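Local coordinates for putative uncharacterized protein (PDB 2RBK) that probably acts as a magnesium-dependent phosphatase of the haloacid dehalogenase superfamily and binds a magnesium ion and a vanadium oxide ligand, at residues T2-F7 with F199-E204; K91-F96 with I148-F153; C169-G172 with F178-V181; K190-I195 with L219-I224. One frame throughout, in Å; residues are numbered along the deposited sequence.

Contact 1: T2-F7 with F199-E204; sequences TKALFF and FGIKLE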
loop_
_atom_site.group_PDB
_atom_site.type_symbol
_atom_site.label_atom_id
_atom_site.label_comp_id
_atom_site.label_asym_id
_atom_site.label_seq_id
_atom_site.Cartn_x
_atom_site.Cartn_y
_atom_site.Cartn_z
ATOM N N THR A 2 -22.273 5.153 0.538
ATOM C CA THR A 2 -21.038 4.429 0.240
ATOM C C THR A 2 -21.282 3.071 -0.388
ATOM O O THR A 2 -22.095 2.291 0.100
ATOM C CB THR A 2 -20.218 4.266 1.525
ATOM O OG1 THR A 2 -19.964 5.541 2.142
ATOM C CG2 THR A 2 -18.847 3.662 1.264
ATOM N N LYS A 3 -20.562 2.781 -1.441
ATOM C CA LYS A 3 -20.608 1.526 -2.180
ATOM C C LYS A 3 -19.275 0.791 -2.151
ATOM O O LYS A 3 -19.281 -0.425 -2.344
ATOM C CB LYS A 3 -21.037 1.740 -3.612
ATOM C CG LYS A 3 -22.484 2.207 -3.742
ATOM C CD LYS A 3 -23.008 2.233 -5.185
ATOM C CE LYS A 3 -24.522 2.076 -5.311
ATOM N NZ LYS A 3 -24.979 2.080 -6.741
ATOM N N ALA A 4 -18.164 1.465 -1.967
ATOM C CA ALA A 4 -16.833 0.871 -2.088
ATOM C C ALA A 4 -15.967 1.333 -0.916
ATOM O O ALA A 4 -15.889 2.539 -0.659
ATOM C CB ALA A 4 -16.183 1.246 -3.390
ATOM N N LEU A 5 -15.359 0.386 -0.244
ATOM C CA LEU A 5 -14.423 0.619 0.871
ATOM C C LEU A 5 -13.025 0.268 0.407
ATOM O O LEU A 5 -12.818 -0.799 -0.194
ATOM C CB LEU A 5 -14.773 -0.276 2.036
ATOM C CG LEU A 5 -16.238 -0.244 2.539
ATOM C CD1 LEU A 5 -16.397 -1.179 3.704
ATOM C CD2 LEU A 5 -16.671 1.176 2.883
ATOM N N PHE A 6 -12.048 1.118 0.706
ATOM C CA PHE A 6 -10.673 0.916 0.350
ATOM C C PHE A 6 -9.811 0.921 1.607
ATOM O O PHE A 6 -9.736 1.945 2.276
ATOM C CB PHE A 6 -10.172 2.024 -0.593
ATOM C CG PHE A 6 -10.921 1.990 -1.900
ATOM C CD1 PHE A 6 -12.084 2.709 -2.135
ATOM C CD2 PHE A 6 -10.439 1.177 -2.937
ATOM C CE1 PHE A 6 -12.749 2.618 -3.330
ATOM C CE2 PHE A 6 -11.114 1.078 -4.141
ATOM C CZ PHE A 6 -12.259 1.824 -4.334
ATOM N N PHE A 7 -9.197 -0.215 1.899
ATOM C CA PHE A 7 -8.420 -0.390 3.133
ATOM C C PHE A 7 -6.934 -0.547 2.828
ATOM O O PHE A 7 -6.524 -1.496 2.160
ATOM C CB PHE A 7 -8.849 -1.627 3.874
ATOM C CG PHE A 7 -10.250 -1.583 4.405
ATOM C CD1 PHE A 7 -11.299 -2.154 3.730
ATOM C CD2 PHE A 7 -10.533 -0.929 5.613
ATOM C CE1 PHE A 7 -12.590 -2.118 4.232
ATOM C CE2 PHE A 7 -11.827 -0.886 6.093
ATOM C CZ PHE A 7 -12.858 -1.481 5.413
ATOM N N PHE A 199 -16.212 -1.271 -11.688
ATOM C CA PHE A 199 -17.465 -1.598 -11.054
ATOM C C PHE A 199 -18.588 -0.594 -11.353
ATOM O O PHE A 199 -19.708 -0.829 -10.949
ATOM C CB PHE A 199 -17.335 -1.725 -9.533
ATOM C CG PHE A 199 -16.664 -3.016 -9.107
ATOM C CD1 PHE A 199 -15.284 -3.148 -8.997
ATOM C CD2 PHE A 199 -17.446 -4.112 -8.823
ATOM C CE1 PHE A 199 -14.734 -4.357 -8.621
ATOM C CE2 PHE A 199 -16.867 -5.343 -8.463
ATOM C CZ PHE A 199 -15.506 -5.413 -8.354
ATOM N N GLY A 200 -18.365 0.473 -12.049
ATOM C CA GLY A 200 -19.417 1.474 -12.285
ATOM C C GLY A 200 -19.772 2.277 -11.031
ATOM O O GLY A 200 -20.898 2.835 -10.976
ATOM N N ILE A 201 -18.886 2.331 -10.076
ATOM C CA ILE A 201 -19.082 3.082 -8.835
ATOM C C ILE A 201 -18.594 4.499 -9.030
ATOM O O ILE A 201 -17.584 4.695 -9.689
ATOM C CB ILE A 201 -18.415 2.329 -7.676
ATOM C CG1 ILE A 201 -19.137 1.009 -7.431
ATOM C CG2 ILE A 201 -18.321 3.162 -6.415
ATOM C CD1 ILE A 201 -18.492 0.072 -6.423
ATOM N N LYS A 202 -19.308 5.480 -8.464
ATOM C CA LYS A 202 -18.880 6.838 -8.557
ATOM C C LYS A 202 -17.933 7.208 -7.422
ATOM O O LYS A 202 -18.009 6.634 -6.331
ATOM C CB LYS A 202 -20.073 7.806 -8.514
ATOM C CG LYS A 202 -21.112 7.605 -9.583
ATOM C CD LYS A 202 -20.584 7.749 -10.957
ATOM C CE LYS A 202 -20.034 8.990 -11.511
ATOM N NZ LYS A 202 -20.063 8.835 -13.036
ATOM N N LEU A 203 -17.053 8.180 -7.702
ATOM C CA LEU A 203 -16.110 8.614 -6.649
ATOM C C LEU A 203 -16.861 9.066 -5.400
ATOM O O LEU A 203 -16.388 8.871 -4.254
ATOM C CB LEU A 203 -15.248 9.746 -7.188
ATOM C CG LEU A 203 -14.096 10.162 -6.259
ATOM C CD1 LEU A 203 -13.127 9.032 -6.036
ATOM C CD2 LEU A 203 -13.395 11.394 -6.856
ATOM N N GLU A 204 -18.036 9.651 -5.582
ATOM C CA GLU A 204 -18.809 10.167 -4.459
ATOM C C GLU A 204 -19.367 9.055 -3.593
ATOM O O GLU A 204 -19.947 9.340 -2.517
ATOM C CB GLU A 204 -19.909 11.092 -5.037
ATOM C CG GLU A 204 -19.497 12.336 -5.786
ATOM C CD GLU A 204 -18.543 12.212 -6.969
ATOM O OE1 GLU A 204 -18.936 11.320 -7.793
ATOM O OE2 GLU A 204 -17.427 12.912 -6.873
#
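Ile201 lays CD1 and CG2 beside the CB atoms of Lys3 and Ala4, which are neighbours in sequence. Its CD1 is 4.0 Å from Ala4 CB and its CG2 4.2 Å from the same atom, so the small methyl of alanine meets the forked end of the isoleucine rather than a single carbon. This is the compact, buried side, where only aliphatic side-chain carbons meet. On the other side the packing thins out. Lys3 offers only its CB, 4.1 Å from Ile201 CD1; beyond CG the chain runs out extended, taking the amine away from Ile201 to the exposed surface, where its pairing with Glu205 is long and weak. A lysine suits this margin because its aliphatic root can join the apolar patch while its charge stays in water. Gly200, with positive phi (71°), ends the helical run just before Ile201 and takes that turn easily, having no side chain. Ile201 also touches Ile196 of helix 188-199, while strand 4-7 continues inward between strands 38-42 and 206-210 of the large sheet, with Phe6 packed on Ile192, Ile195 and Ile196 of the same helix.

Contact 2: K91-F96 with I148-F153; sequences KAMAAF and IQMTPF
Met93 folds over Met150 and Pro152 and carries the whole contact from the helix side. Its CB is 3.4 Å from Met150 CE, closer than usual for two carbons, and 3.6 Å from Met150 SD, so the end of one methionine lies against the root of the other. The two chains run aslant to each other. Farther out, Met93 SD rests 3.8 Å from Pro152 CB and Met93 CE reaches Pro152 CG at 4.1 Å, the thioether meeting the CB-CG edge of the proline, the two side chains crossing at about a right angle. Met93 starts with CG trans to its backbone N (chi1 -176°) and then bends twice (chi2 60°, chi3 66°), which brings the sulfur to the proline's CB-CG edge. Unbranched and flexible, methionine can follow such an uneven surface, and the rigid proline ring holds that edge in place.

The second shell sets these groups in place. Strand alternation turns Met150 and Pro152 toward helix 87-100 and Thr151 away from it. Phe106 touches Met150 and Val181 touches both strand residues, whereas Val162 of helix 156-162 meets Met93. Ile148 and Gln149 both face Val107, a classic beta bulge, and Gln149 uses its amide on Gly44 and Asn69. A helix laid through apolar side chains on an antiparallel sheet is an alpha/beta layer, consistent with the cap domain that relatives of this type carry over the catalytic core.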
loop_
_atom_site.group_PDB
_atom_site.type_symbol
_atom_site.label_atom_id
_atom_site.label_comp_id
_atom_site.label_asym_id
_atom_site.label_seq_id
_atom_site.Cartn_x
_atom_site.Cartn_y
_atom_site.Cartn_z
ATOM N N LYS A 91 17.395 2.534 -13.455
ATOM C CA LYS A 91 18.870 2.484 -13.458
ATOM C C LYS A 91 19.442 3.523 -12.521
ATOM O O LYS A 91 20.416 3.229 -11.804
ATOM C CB LYS A 91 19.417 2.682 -14.872
ATOM C CG LYS A 91 19.099 1.556 -15.853
ATOM C CD LYS A 91 19.705 1.736 -17.218
ATOM C CE LYS A 91 19.395 0.681 -18.238
ATOM N NZ LYS A 91 19.473 -0.767 -17.905
ATOM N N ALA A 92 18.849 4.714 -12.466
ATOM C CA ALA A 92 19.383 5.761 -11.587
ATOM C C ALA A 92 19.188 5.428 -10.136
ATOM O O ALA A 92 20.079 5.653 -9.298
ATOM C CB ALA A 92 18.771 7.105 -11.923
ATOM N N MET A 93 18.042 4.847 -9.777
ATOM C CA MET A 93 17.837 4.401 -8.404
ATOM C C MET A 93 18.798 3.286 -8.009
ATOM O O MET A 93 19.380 3.331 -6.915
ATOM C CB MET A 93 16.373 3.953 -8.246
ATOM C CG MET A 93 16.095 3.567 -6.792
ATOM S SD MET A 93 16.325 4.786 -5.502
ATOM C CE MET A 93 15.054 5.970 -5.916
ATOM N N ALA A 94 18.992 2.329 -8.894
ATOM C CA ALA A 94 19.931 1.240 -8.615
ATOM C C ALA A 94 21.350 1.800 -8.427
ATOM O O ALA A 94 22.039 1.373 -7.489
ATOM C CB ALA A 94 19.907 0.224 -9.738
ATOM N N ALA A 95 21.778 2.724 -9.250
ATOM C CA ALA A 95 23.110 3.291 -9.136
ATOM C C ALA A 95 23.226 4.043 -7.824
ATOM O O ALA A 95 24.267 3.973 -7.158
ATOM C CB ALA A 95 23.400 4.201 -10.329
ATOM N N PHE A 96 22.234 4.828 -7.441
ATOM C CA PHE A 96 22.247 5.636 -6.234
ATOM C C PHE A 96 22.372 4.734 -5.023
ATOM O O PHE A 96 23.192 4.930 -4.170
ATOM C CB PHE A 96 20.985 6.494 -6.141
ATOM C CG PHE A 96 20.886 7.305 -4.864
ATOM C CD1 PHE A 96 21.569 8.507 -4.794
ATOM C CD2 PHE A 96 20.171 6.874 -3.772
ATOM C CE1 PHE A 96 21.508 9.278 -3.625
ATOM C CE2 PHE A 96 20.107 7.649 -2.617
ATOM C CZ PHE A 96 20.788 8.838 -2.566
ATOM N N ILE A 148 7.926 -2.599 -11.785
ATOM C CA ILE A 148 6.664 -1.946 -11.432
ATOM C C ILE A 148 6.802 -1.093 -10.205
ATOM O O ILE A 148 6.240 0.034 -10.119
ATOM C CB ILE A 148 5.557 -2.979 -11.242
ATOM C CG1 ILE A 148 5.444 -3.858 -12.505
ATOM C CG2 ILE A 148 4.257 -2.313 -10.880
ATOM C CD1 ILE A 148 4.313 -4.821 -12.512
ATOM N N GLN A 149 7.589 -1.511 -9.211
ATOM C CA GLN A 149 7.814 -0.755 -7.999
ATOM C C GLN A 149 9.242 -1.027 -7.504
ATOM O O GLN A 149 9.715 -2.147 -7.560
ATOM C CB GLN A 149 6.806 -1.113 -6.889
ATOM C CG GLN A 149 7.003 -0.298 -5.609
ATOM C CD GLN A 149 5.821 -0.493 -4.681
ATOM O OE1 GLN A 149 4.828 0.264 -4.823
ATOM N NE2 GLN A 149 5.837 -1.467 -3.794
ATOM N N MET A 150 9.898 0.038 -7.020
ATOM C CA MET A 150 11.155 -0.102 -6.299
ATOM C C MET A 150 10.977 0.380 -4.894
ATOM O O MET A 150 10.283 1.376 -4.670
ATOM C CB MET A 150 12.250 0.733 -6.931
ATOM C CG MET A 150 12.568 0.547 -8.302
ATOM S SD MET A 150 13.717 1.680 -9.010
ATOM C CE MET A 150 13.117 3.294 -9.156
ATOM N N THR A 151 11.628 -0.267 -3.963
ATOM C CA THR A 151 11.549 0.091 -2.536
ATOM C C THR A 151 12.953 0.283 -1.985
ATOM O O THR A 151 13.549 -0.695 -1.462
ATOM C CB THR A 151 10.711 -0.951 -1.812
ATOM O OG1 THR A 151 9.405 -0.967 -2.421
ATOM C CG2 THR A 151 10.591 -0.577 -0.355
ATOM N N PRO A 152 13.500 1.470 -2.145
ATOM C CA PRO A 152 14.810 1.779 -1.567
ATOM C C PRO A 152 14.721 2.071 -0.082
ATOM O O PRO A 152 13.802 2.714 0.410
ATOM C CB PRO A 152 15.236 3.071 -2.340
ATOM C CG PRO A 152 13.918 3.710 -2.638
ATOM C CD PRO A 152 12.998 2.588 -2.991
ATOM N N PHE A 153 15.743 1.577 0.663
ATOM C CA PHE A 153 15.823 1.782 2.097
ATOM C C PHE A 153 16.634 3.059 2.307
ATOM O O PHE A 153 17.809 3.070 2.693
ATOM C CB PHE A 153 16.452 0.553 2.778
ATOM C CG PHE A 153 15.462 -0.563 2.893
ATOM C CD1 PHE A 153 15.102 -1.232 1.721
ATOM C CD2 PHE A 153 14.817 -0.979 4.048
ATOM C CE1 PHE A 153 14.186 -2.255 1.766
ATOM C CE2 PHE A 153 13.895 -2.019 4.106
ATOM C CZ PHE A 153 13.544 -2.644 2.913
#

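Contact 3: C169-G172 with F178-V181; sequences CEIG and FADV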
loop_
_atom_site.group_PDB
_atom_site.type_symbol
_atom_site.label_atom_id
_atom_site.label_comp_id
_atom_site.label_asym_id
_atom_site.label_seq_id
_atom_site.Cartn_x
_atom_site.Cartn_y
_atom_site.Cartn_z
ATOM N N CYS A 169 8.731 9.830 -11.209
ATOM C CA CYS A 169 8.148 8.823 -10.329
ATOM C C CYS A 169 7.414 9.462 -9.153
ATOM O O CYS A 169 7.726 10.547 -8.673
ATOM C CB CYS A 169 9.185 7.871 -9.798
ATOM S SG CYS A 169 9.937 6.774 -10.955
ATOM N N GLU A 170 6.472 8.707 -8.628
ATOM C CA GLU A 170 5.849 8.958 -7.354
ATOM C C GLU A 170 6.628 8.269 -6.269
ATOM O O GLU A 170 7.192 7.181 -6.475
ATOM C CB GLU A 170 4.445 8.380 -7.347
ATOM C CG GLU A 170 3.547 8.929 -8.423
ATOM C CD GLU A 170 3.366 10.424 -8.510
ATOM O OE1 GLU A 170 3.445 11.110 -7.487
ATOM O OE2 GLU A 170 3.127 10.922 -9.652
ATOM N N ILE A 171 6.686 8.863 -5.090
ATOM C CA ILE A 171 7.388 8.330 -3.963
ATOM C C ILE A 171 6.492 8.423 -2.757
ATOM O O ILE A 171 5.998 9.528 -2.470
ATOM C CB ILE A 171 8.727 9.036 -3.679
ATOM C CG1 ILE A 171 9.592 9.244 -4.915
ATOM C CG2 ILE A 171 9.398 8.220 -2.588
ATOM C CD1 ILE A 171 10.497 10.441 -4.726
ATOM N N GLY A 172 6.239 7.285 -2.081
ATOM C CA GLY A 172 5.416 7.310 -0.887
ATOM C C GLY A 172 5.994 6.506 0.247
ATOM O O GLY A 172 6.726 5.556 -0.036
ATOM N N PHE A 178 11.973 3.200 4.736
ATOM C CA PHE A 178 12.059 2.968 3.296
ATOM C C PHE A 178 10.918 3.671 2.608
ATOM O O PHE A 178 9.990 4.106 3.272
ATOM C CB PHE A 178 11.977 1.480 3.055
ATOM C CG PHE A 178 10.703 0.765 3.526
ATOM C CD1 PHE A 178 9.620 0.655 2.672
ATOM C CD2 PHE A 178 10.594 0.183 4.808
ATOM C CE1 PHE A 178 8.470 -0.015 3.083
ATOM C CE2 PHE A 178 9.448 -0.493 5.225
ATOM C CZ PHE A 178 8.388 -0.583 4.337
ATOM N N ALA A 179 10.987 3.739 1.293
ATOM C CA ALA A 179 9.948 4.366 0.485
ATOM C C ALA A 179 9.617 3.442 -0.684
ATOM O O ALA A 179 10.467 2.674 -1.110
ATOM C CB ALA A 179 10.398 5.739 -0.017
ATOM N N ASP A 180 8.427 3.614 -1.257
ATOM C CA ASP A 180 8.017 2.940 -2.467
ATOM C C ASP A 180 7.992 3.935 -3.619
ATOM O O ASP A 180 7.396 5.012 -3.489
ATOM C CB ASP A 180 6.613 2.352 -2.323
ATOM C CG ASP A 180 6.485 1.208 -1.337
ATOM O OD1 ASP A 180 7.435 0.408 -1.175
ATOM O OD2 ASP A 180 5.345 1.130 -0.765
ATOM N N VAL A 181 8.575 3.551 -4.730
ATOM C CA VAL A 181 8.715 4.369 -5.920
ATOM C C VAL A 181 7.958 3.665 -7.045
ATOM O O VAL A 181 8.205 2.491 -7.328
ATOM C CB VAL A 181 10.183 4.550 -6.265
ATOM C CG1 VAL A 181 10.321 5.469 -7.493
ATOM C CG2 VAL A 181 10.948 5.151 -5.104
HETATM O O HOH W 1 4.634 3.714 -0.110
#
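Val181 turns CG1 trans to its own nitrogen (chi1 -178°), which lays that methyl 3.5 Å from Cys169 CB; the cysteine sulfur, swung to the side of its backbone N, touches the same methyl. The contact belongs to a beta hairpin of strands 170-172 and 180-182, with Cys169 just before the first strand. Ile171 pairs with Val181 as an antiparallel non-hydrogen-bonded pair, and Gly172 with Asp180 as a hydrogen-bonded one. In the latter Gly172 N gives its hydrogen to Asp180 O at 2.9 Å and 164°, and Asp180 N returns a bond of 2.9 Å to Gly172 O that is straighter still, at 174°. Beyond the Ile171-Val181 pair, Val181 CA comes to 3.2 Å from Glu170 O in a CA-H...O contact.

The two faces differ in character. On that of Ile171 and Val181, the isoleucine, in one of its two conformers, sets CG2 3.7 Å from Ala179 CB, and Val181 reaches on to Met150 and Pro152 of strand 149-152. Apolar, beta-branched chains suit this side. On the other face stands Asp180, opposite a glycine that adds no side chain there. Its carboxylate is well occupied: OD1 is hydrogen-bonded to Thr151 OG1 and OD2 to Asn69 ND2. The side chain comes within about 5 Å of the bound vanadium ligand, and Trp174, in the hairpin loop, lines that ligand's pocket. A water donates to Asp180 OD2 at 2.8 Å and, more weakly, to Gly172 O.

Contact 4: K190-I195 with L219-I224; sequences KGIDEI and LRHAAI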
loop_
_atom_site.group_PDB
_atom_site.type_symbol
_atom_site.label_atom_id
_atom_site.label_comp_id
_atom_site.label_asym_id
_atom_site.label_seq_id
_atom_site.Cartn_x
_atom_site.Cartn_y
_atom_site.Cartn_z
ATOM N N LYS A 190 -5.027 6.646 -7.881
ATOM C CA LYS A 190 -5.175 6.013 -9.205
ATOM C C LYS A 190 -5.835 4.676 -9.068
ATOM O O LYS A 190 -6.693 4.284 -9.871
ATOM C CB LYS A 190 -3.782 5.861 -9.855
ATOM C CG LYS A 190 -3.720 5.027 -11.135
ATOM C CD LYS A 190 -4.519 5.567 -12.246
ATOM C CE LYS A 190 -4.079 4.936 -13.591
ATOM N NZ LYS A 190 -4.931 5.376 -14.740
ATOM N N GLY A 191 -5.429 3.898 -8.046
ATOM C CA GLY A 191 -6.037 2.607 -7.819
ATOM C C GLY A 191 -7.549 2.714 -7.586
ATOM O O GLY A 191 -8.307 1.929 -8.151
ATOM N N ILE A 192 -7.964 3.685 -6.769
ATOM C CA ILE A 192 -9.389 3.873 -6.569
ATOM C C ILE A 192 -10.088 4.119 -7.873
ATOM O O ILE A 192 -11.110 3.538 -8.190
ATOM C CB ILE A 192 -9.675 5.028 -5.561
ATOM C CG1 ILE A 192 -9.297 4.560 -4.153
ATOM C CG2 ILE A 192 -11.117 5.469 -5.667
ATOM C CD1 ILE A 192 -9.534 5.582 -3.046
ATOM N N ASP A 193 -9.512 5.014 -8.695
ATOM C CA ASP A 193 -10.140 5.355 -9.970
ATOM C C ASP A 193 -10.303 4.123 -10.846
ATOM O O ASP A 193 -11.322 3.953 -11.495
ATOM C CB ASP A 193 -9.307 6.403 -10.691
ATOM C CG ASP A 193 -9.361 7.773 -10.064
ATOM O OD1 ASP A 193 -10.301 8.002 -9.243
ATOM O OD2 ASP A 193 -8.471 8.577 -10.427
ATOM N N GLU A 194 -9.288 3.266 -10.881
ATOM C CA GLU A 194 -9.349 2.058 -11.726
ATOM C C GLU A 194 -10.381 1.079 -11.214
ATOM O O GLU A 194 -11.159 0.524 -11.982
ATOM C CB GLU A 194 -7.952 1.447 -11.836
ATOM C CG GLU A 194 -6.975 2.345 -12.594
ATOM C CD GLU A 194 -7.356 2.554 -14.035
ATOM O OE1 GLU A 194 -7.975 1.637 -14.627
ATOM O OE2 GLU A 194 -7.041 3.639 -14.587
ATOM N N ILE A 195 -10.411 0.856 -9.903
ATOM C CA ILE A 195 -11.384 -0.070 -9.350
ATOM C C ILE A 195 -12.813 0.428 -9.598
ATOM O O ILE A 195 -13.669 -0.336 -10.025
ATOM C CB ILE A 195 -11.147 -0.278 -7.857
ATOM C CG1 ILE A 195 -9.843 -1.099 -7.594
ATOM C CG2 ILE A 195 -12.351 -0.865 -7.126
ATOM C CD1 ILE A 195 -9.961 -2.580 -7.898
ATOM N N LEU A 219 -6.999 9.294 0.971
ATOM C CA LEU A 219 -7.809 9.902 2.034
ATOM C C LEU A 219 -8.472 11.186 1.499
ATOM O O LEU A 219 -9.617 11.462 1.832
ATOM C CB LEU A 219 -6.980 10.174 3.265
ATOM C CG LEU A 219 -6.566 8.919 4.030
ATOM C CD1 LEU A 219 -5.511 9.187 5.094
ATOM C CD2 LEU A 219 -7.741 8.237 4.681
ATOM N N ARG A 220 -7.725 11.963 0.718
ATOM C CA ARG A 220 -8.253 13.187 0.139
ATOM C C ARG A 220 -9.201 12.880 -1.012
ATOM O O ARG A 220 -10.182 13.588 -1.224
ATOM C CB ARG A 220 -7.097 14.104 -0.277
ATOM C CG ARG A 220 -6.350 14.707 0.893
ATOM C CD ARG A 220 -5.437 15.869 0.515
ATOM N NE ARG A 220 -4.715 16.379 1.678
ATOM C CZ ARG A 220 -5.126 17.148 2.667
ATOM N NH1 ARG A 220 -6.406 17.560 2.633
ATOM N NH2 ARG A 220 -4.326 17.517 3.663
ATOM N N HIS A 221 -8.907 11.849 -1.821
ATOM C CA HIS A 221 -9.625 11.587 -3.052
ATOM C C HIS A 221 -10.934 10.887 -2.853
ATOM O O HIS A 221 -11.937 11.192 -3.556
ATOM C CB HIS A 221 -8.721 10.784 -3.978
ATOM C CG HIS A 221 -9.260 10.566 -5.373
ATOM N ND1 HIS A 221 -9.540 11.627 -6.204
ATOM C CD2 HIS A 221 -9.470 9.384 -6.046
ATOM C CE1 HIS A 221 -9.945 11.074 -7.360
ATOM N NE2 HIS A 221 -9.896 9.771 -7.292
ATOM N N ALA A 222 -10.995 9.909 -1.963
ATOM C CA ALA A 222 -12.248 9.243 -1.664
ATOM C C ALA A 222 -13.265 10.247 -1.133
ATOM O O ALA A 222 -12.914 11.295 -0.589
ATOM C CB ALA A 222 -12.033 8.130 -0.655
ATOM N N ALA A 223 -14.567 9.938 -1.282
ATOM C CA ALA A 223 -15.574 10.838 -0.761
ATOM C C ALA A 223 -15.404 11.060 0.736
ATOM O O ALA A 223 -15.585 12.192 1.247
ATOM C CB ALA A 223 -16.980 10.378 -1.128
ATOM N N ILE A 224 -15.112 9.995 1.457
ATOM C CA ILE A 224 -14.899 10.013 2.900
ATOM C C ILE A 224 -13.577 9.323 3.155
ATOM O O ILE A 224 -13.445 8.137 2.789
ATOM C CB ILE A 224 -16.033 9.378 3.671
ATOM C CG1 ILE A 224 -17.377 10.085 3.408
ATOM C CG2 ILE A 224 -15.686 9.339 5.166
ATOM C CD1 ILE A 224 -18.586 9.330 3.896
#
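His221 leaves the last turn of helix 216-221 and reaches across to Asp193 of helix 188-199, making a histidine-carboxylate hydrogen bond between two helices of the Rossmann-like core of this family. From CB the ring carbon CG lies trans to the backbone nitrogen (chi1 -173°), which carries the imidazole toward the other helix. CD2 then passes obliquely by Ile192 CG2, 4.3 Å away, so the CD2 end of the ring is in apolar company; Leu203 also touches the side chain. At the tip NE2 donates to Asp193 OD1 at 2.7 Å, with a nearly straight N-H...O angle of 171°. CD2 and CE1 each lie 3.6 Å from Asp193 OD1, so the oxygen sits squarely in front of NE2 and in the plane of the ring. It is the syn side of OD1 that receives the hydrogen, somewhat out of the carboxylate plane, and the two flat groups are turned 72° apart. The carboxylate would probably fix the ring's rotation and could raise its basicity.

On the surface of the same helix Lys190 and Glu194, one turn apart, form a salt bridge, with the lysine also in a cation-pi contact with Tyr81. Leu219 and Ala222 belong, with Asp240, to a second magnesium site known for this protein, with no ion bound to it in this model, and apolar residues could serve it only through main-chain atoms. Deeper in, the small methyl of Ala222 admits the isoleucine end: Ile192 CD1 lies 4.3 Å from Ala222 CB.

In the fold
The four contacts fall into two groups. Contacts 1 and 4, with centres 8 Å apart, lie at the large mixed sheet, contact 1 on its strand 4-7 and contact 4 between helices 188-199 and 216-221; they share helix 188-199 and touch through Leu203 and Phe6. Contacts 2 and 3, 9 Å apart, adjoin through strands 149-152 and 180-182, where Met150 pairs with Val181. Contacts 1 and 2 lie 33 Å apart, on opposite sides of the chain's centre. Along the chain contacts 2 and 3 follow in series between the two halves of contact 1, consistent with a cap inserted into the core; contact 4 interlocks with contact 1. The magnesium and vanadium ligands lie between the groups.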